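Local coordinates for protein bifunctional enzyme IspD/IspF (Campylobacter jejuni, PDB 1W55) that catalyses two steps of non-mevalonate isoprenoid synthesis, cytidylyl transfer from CTP to methylerythritol phosphate and, later, formation of the cyclodiphosphate with release of CMP, at residues 129-133 with 134-138. Numbering follows the deposited sequence.
Sequences TTLFD and NEALQ. With EDO (1,2-ethanediol), chain F.
Phe-132 and Glu-135 close a beta hairpin with a two-residue loop that illustrates how a type I' turn is gripped at its base. Asp-133 and Asn-134 both take positive phi, and two backbone bonds join the flanking pair: Phe-132 N to Glu-135 O at 2.8 Å, and Glu-135 N to Phe-132 O at 3.0 Å, the latter approaching from above the carbonyl plane. At the next hydrogen-bonded position, Leu-137 N meets Thr-130 O almost head-on at 2.8 Å. CB of Phe-132 rests against CD1 of Leu-137 at 3.8 Å on the face those two share, while the ring, its CG anti to the backbone N (chi1 -175°), is carried off from the partner strand. On the other face, CD2 of buried Leu-131 lies against Ala-136 CA at 3.9 Å, and Ile-145 of the second subunit also packs on Leu-131. The loose, solvent side is the exposed turn, Asp-133 and Asn-134, yet Asn-134 OD1 is held by Lys-143 of the second subunit. A strand of that subunit pairs antiparallel with Thr-130, Leu-131 and Phe-132. Thr-129 N donates to O2 of a 1,2-ethanediol at 2.9 Å, which also bonds Asp-96 of the second subunit. Beyond the last direct bond a water accepts from Thr-130 N and donates to Leu-137 O at 2.6 Å.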
loop_
_atom_site.group_PDB
_atom_site.type_symbol
_atom_site.label_atom_id
_atom_site.label_comp_id
_atom_site.label_asym_id
_atom_site.label_seq_id
_atom_site.Cartn_x
_atom_site.Cartn_y
_atom_site.Cartn_z
ATOM N N THR A 129 -25.761 -25.186 -6.035
ATOM C CA THR A 129 -26.281 -26.542 -5.933
ATOM C C THR A 129 -25.849 -27.140 -4.590
ATOM O O THR A 129 -24.657 -27.111 -4.230
ATOM C CB THR A 129 -25.730 -27.392 -7.086
ATOM O OG1 THR A 129 -26.120 -26.807 -8.331
ATOM C CG2 THR A 129 -26.369 -28.798 -7.113
ATOM N N THR A 130 -26.829 -27.671 -3.862
ATOM C CA THR A 130 -26.655 -28.205 -2.522
ATOM C C THR A 130 -27.003 -29.683 -2.517
ATOM O O THR A 130 -28.137 -30.066 -2.855
ATOM C CB THR A 130 -27.578 -27.469 -1.530
ATOM O OG1 THR A 130 -27.290 -26.066 -1.546
ATOM C CG2 THR A 130 -27.276 -27.886 -0.073
ATOM N N LEU A 131 -26.034 -30.514 -2.144
ATOM C CA LEU A 131 -26.290 -31.940 -1.961
ATOM C C LEU A 131 -26.316 -32.297 -0.481
ATOM O O LEU A 131 -25.480 -31.834 0.295
ATOM C CB LEU A 131 -25.254 -32.800 -2.694
ATOM C CG LEU A 131 -24.819 -32.401 -4.107
ATOM C CD1 LEU A 131 -23.676 -33.278 -4.589
ATOM C CD2 LEU A 131 -25.995 -32.466 -5.073
ATOM N N PHE A 132 -27.315 -33.088 -0.104
ATOM C CA PHE A 132 -27.363 -33.784 1.174
ATOM C C PHE A 132 -27.168 -35.259 0.869
ATOM O O PHE A 132 -27.967 -35.857 0.138
ATOM C CB PHE A 132 -28.705 -33.555 1.871
ATOM C CG PHE A 132 -28.782 -34.140 3.266
ATOM C CD1 PHE A 132 -28.260 -33.449 4.358
ATOM C CD2 PHE A 132 -29.387 -35.386 3.486
ATOM C CE1 PHE A 132 -28.332 -33.987 5.643
ATOM C CE2 PHE A 132 -29.465 -35.938 4.774
ATOM C CZ PHE A 132 -28.942 -35.237 5.854
ATOM N N ASP A 133 -26.102 -35.840 1.414
ATOM C CA ASP A 133 -25.729 -37.228 1.125
ATOM C C ASP A 133 -25.619 -37.488 -0.381
ATOM O O ASP A 133 -26.022 -38.546 -0.875
ATOM C CB ASP A 133 -26.712 -38.219 1.778
ATOM C CG ASP A 133 -26.208 -38.755 3.102
ATOM O OD1 ASP A 133 -24.994 -38.639 3.366
ATOM O OD2 ASP A 133 -26.955 -39.309 3.943
ATOM N N ASN A 134 -25.077 -36.506 -1.100
ATOM C CA ASN A 134 -24.849 -36.608 -2.545
ATOM C C ASN A 134 -26.126 -36.567 -3.405
ATOM O O ASN A 134 -26.066 -36.802 -4.613
ATOM C CB ASN A 134 -23.962 -37.828 -2.885
ATOM C CG ASN A 134 -22.514 -37.652 -2.424
ATOM O OD1 ASN A 134 -22.081 -36.549 -2.085
ATOM N ND2 ASN A 134 -21.758 -38.749 -2.414
ATOM N N GLU A 135 -27.264 -36.272 -2.769
ATOM C CA GLU A 135 -28.550 -36.066 -3.448
ATOM C C GLU A 135 -28.980 -34.597 -3.356
ATOM O O GLU A 135 -28.868 -33.970 -2.304
ATOM C CB GLU A 135 -29.650 -36.938 -2.822
ATOM C CG GLU A 135 -29.547 -38.441 -3.092
ATOM C CD GLU A 135 -29.383 -38.791 -4.569
ATOM O OE1 GLU A 135 -30.173 -38.287 -5.408
ATOM O OE2 GLU A 135 -28.458 -39.576 -4.889
ATOM N N ALA A 136 -29.509 -34.076 -4.456
ATOM C CA ALA A 136 -29.817 -32.659 -4.592
ATOM C C ALA A 136 -30.977 -32.191 -3.721
ATOM O O ALA A 136 -31.994 -32.870 -3.610
ATOM C CB ALA A 136 -30.069 -32.325 -6.053
ATOM N N LEU A 137 -30.798 -31.027 -3.100
ATOM C CA LEU A 137 -31.830 -30.351 -2.318
ATOM C C LEU A 137 -32.183 -29.060 -3.002
ATOM O O LEU A 137 -31.398 -28.550 -3.805
ATOM C CB LEU A 137 -31.309 -29.982 -0.934
ATOM C CG LEU A 137 -31.057 -31.047 0.120
ATOM C CD1 LEU A 137 -30.740 -30.348 1.418
ATOM C CD2 LEU A 137 -32.252 -31.991 0.272
ATOM N N GLN A 138 -33.343 -28.508 -2.660
ATOM C CA GLN A 138 -33.751 -27.213 -3.185
ATOM C C GLN A 138 -32.980 -26.112 -2.464
ATOM O O GLN A 138 -33.243 -25.817 -1.293
ATOM C CB GLN A 138 -35.270 -27.019 -3.045
ATOM C CG GLN A 138 -35.840 -25.865 -3.877
ATOM C CD GLN A 138 -36.035 -26.241 -5.345
ATOM O OE1 GLN A 138 -36.737 -27.206 -5.659
ATOM N NE2 GLN A 138 -35.410 -25.487 -6.241
HETATM C C1 EDO F . -24.017 -24.604 -10.372
HETATM O O1 EDO F . -24.064 -23.208 -10.114
HETATM C C2 EDO F . -23.230 -25.296 -9.280
HETATM O O2 EDO F . -23.724 -24.881 -8.027
HETATM O O HOH W 1 -29.380 -27.707 -5.251
HETATM O O HOH W 2 -23.560 -34.167 0.180
#